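Replication initiation and membrane attachment protein (Geobacillus stearothermophilus 10, PDB 5WTN) probably helps to initiate DNA replication as a tetrameric primosome component, attaching the replication origin to the membrane and aiding loading of the replicative helicase. Local coordinates at residues A44-L49 with R110-P115. Residues are numbered along the deposited sequence; the frame is centred on the assembly and turned at random.
Sequences ALYMTL and RPPLAP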
loop_
_atom_site.group_PDB
_atom_site.type_symbol
_atom_site.label_atom_id
_atom_site.label_comp_id
_atom_site.label_asym_id
_atom_site.label_seq_id
_atom_site.Cartn_x
_atom_site.Cartn_y
_atom_site.Cartn_z
ATOM N N ALA A 44 -14.252 9.375 -7.672
ATOM C CA ALA A 44 -13.623 10.384 -6.826
ATOM C C ALA A 44 -14.329 10.504 -5.478
ATOM O O ALA A 44 -13.665 10.640 -4.450
ATOM C CB ALA A 44 -13.554 11.697 -7.503
ATOM N N LEU A 45 -15.657 10.457 -5.466
ATOM C CA LEU A 45 -16.358 10.514 -4.203
ATOM C C LEU A 45 -15.935 9.360 -3.288
ATOM O O LEU A 45 -15.857 9.514 -2.064
ATOM C CB LEU A 45 -17.865 10.476 -4.430
ATOM C CG LEU A 45 -18.773 10.419 -3.198
ATOM C CD1 LEU A 45 -18.535 11.572 -2.254
ATOM C CD2 LEU A 45 -20.202 10.404 -3.627
ATOM N N TYR A 46 -15.679 8.197 -3.880
ATOM C CA TYR A 46 -15.330 7.034 -3.096
ATOM C C TYR A 46 -13.924 7.240 -2.533
ATOM O O TYR A 46 -13.647 6.928 -1.372
ATOM C CB TYR A 46 -15.411 5.774 -3.960
ATOM C CG TYR A 46 -15.156 4.493 -3.201
ATOM C CD1 TYR A 46 -16.187 3.837 -2.556
ATOM C CD2 TYR A 46 -13.883 3.941 -3.125
ATOM C CE1 TYR A 46 -15.970 2.663 -1.850
ATOM C CE2 TYR A 46 -13.648 2.758 -2.409
ATOM C CZ TYR A 46 -14.699 2.118 -1.782
ATOM O OH TYR A 46 -14.506 0.946 -1.071
ATOM N N MET A 47 -13.045 7.792 -3.364
ATOM C CA MET A 47 -11.693 8.125 -2.937
ATOM C C MET A 47 -11.743 9.143 -1.803
ATOM O O MET A 47 -11.096 8.967 -0.770
ATOM C CB MET A 47 -10.880 8.677 -4.108
ATOM C CG MET A 47 -10.628 7.670 -5.219
ATOM S SD MET A 47 -9.599 6.289 -4.687
ATOM C CE MET A 47 -10.842 5.163 -4.058
ATOM N N THR A 48 -12.517 10.205 -2.001
ATOM C CA THR A 48 -12.694 11.212 -0.978
ATOM C C THR A 48 -13.265 10.613 0.328
ATOM O O THR A 48 -12.772 10.907 1.418
ATOM C CB THR A 48 -13.510 12.418 -1.519
ATOM O OG1 THR A 48 -12.820 12.982 -2.646
ATOM C CG2 THR A 48 -13.679 13.482 -0.459
ATOM N N LEU A 49 -14.264 9.744 0.233
ATOM C CA LEU A 49 -14.787 9.103 1.439
ATOM C C LEU A 49 -13.744 8.268 2.208
ATOM O O LEU A 49 -13.650 8.319 3.426
ATOM C CB LEU A 49 -15.999 8.261 1.086
ATOM C CG LEU A 49 -17.231 9.116 0.824
ATOM C CD1 LEU A 49 -18.453 8.264 0.520
ATOM C CD2 LEU A 49 -17.464 9.998 2.034
ATOM N N ARG A 110 -17.585 0.364 2.001
ATOM C CA ARG A 110 -17.382 -1.051 1.749
ATOM C C ARG A 110 -16.293 -1.242 0.699
ATOM O O ARG A 110 -16.172 -0.469 -0.245
ATOM C CB ARG A 110 -18.695 -1.660 1.307
ATOM C CG ARG A 110 -19.822 -1.426 2.313
ATOM C CD ARG A 110 -21.005 -2.324 2.011
ATOM N NE ARG A 110 -20.548 -3.696 1.775
ATOM C CZ ARG A 110 -20.686 -4.700 2.638
ATOM N NH1 ARG A 110 -21.319 -4.519 3.800
ATOM N NH2 ARG A 110 -20.200 -5.894 2.322
ATOM N N PRO A 111 -15.461 -2.269 0.882
ATOM C CA PRO A 111 -14.400 -2.575 -0.100
ATOM C C PRO A 111 -14.992 -3.198 -1.354
ATOM O O PRO A 111 -16.066 -3.806 -1.292
ATOM C CB PRO A 111 -13.534 -3.590 0.640
ATOM C CG PRO A 111 -13.839 -3.307 2.108
ATOM C CD PRO A 111 -15.282 -2.999 2.146
ATOM N N PRO A 112 -14.318 -3.039 -2.492
ATOM C CA PRO A 112 -14.902 -3.661 -3.681
ATOM C C PRO A 112 -14.884 -5.182 -3.613
ATOM O O PRO A 112 -14.325 -5.786 -2.696
ATOM C CB PRO A 112 -14.008 -3.160 -4.826
ATOM C CG PRO A 112 -12.801 -2.604 -4.176
ATOM C CD PRO A 112 -13.164 -2.186 -2.796
ATOM N N LEU A 113 -15.489 -5.811 -4.599
ATOM C CA LEU A 113 -15.395 -7.251 -4.685
ATOM C C LEU A 113 -13.964 -7.642 -5.034
ATOM O O LEU A 113 -13.179 -6.827 -5.541
ATOM C CB LEU A 113 -16.344 -7.780 -5.742
ATOM C CG LEU A 113 -17.834 -7.771 -5.464
ATOM C CD1 LEU A 113 -18.574 -8.194 -6.737
ATOM C CD2 LEU A 113 -18.140 -8.679 -4.286
ATOM N N ALA A 114 -13.602 -8.883 -4.723
ATOM C CA ALA A 114 -12.313 -9.402 -5.177
ATOM C C ALA A 114 -12.503 -9.673 -6.652
ATOM O O ALA A 114 -13.596 -10.039 -7.083
ATOM C CB ALA A 114 -11.960 -10.650 -4.445
ATOM N N PRO A 115 -11.458 -9.467 -7.439
ATOM C CA PRO A 115 -11.598 -9.670 -8.885
ATOM C C PRO A 115 -12.296 -11.003 -9.269
ATOM O O PRO A 115 -13.095 -10.995 -10.199
ATOM C CB PRO A 115 -10.145 -9.673 -9.376
ATOM C CG PRO A 115 -9.400 -8.906 -8.353
ATOM C CD PRO A 115 -10.102 -9.059 -7.043
#
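Y46 and R110 show how one buried phenol can tie a helix to an irregular segment, here joining helix 40-55 to the loop that follows strand 104-109. Along 44-49, A44 and L45 face other parts of the fold and the assembly: A44 packs on C40 of the third subunit, while L45 lies against helices 63-70 and 74-86. Y46 alone crosses to 110-115. With CG anti to the backbone N (chi1 -176°), its ring extends from the helix until OH meets the carbonyl O of R110, which lies at the ring edge, near the ring plane. The modelled distance of 2.3 Å from Y46 OH to R110 O is very short and, at this resolution, doubtful as a measure of strength, but the hydroxyl is the donor. Y46 OH also lies 3.8 Å from P112 CD, with the CA of P111 close by. M47 adds its CE at the edge of the same ring, and L22, L30, L84 and L89 also touch Y46. T48 turns back into its own helix, where T48 OG1 donates to A44 O at 3.1 Å from above the carbonyl plane; Q35 of the third subunit also bonds this hydroxyl. The chemistry implies an anchorage resting on a carbonyl: a buried phenol donates to R110 O, gaining a polar partner within a largely apolar setting, while the two prolines that follow bring no backbone N-H.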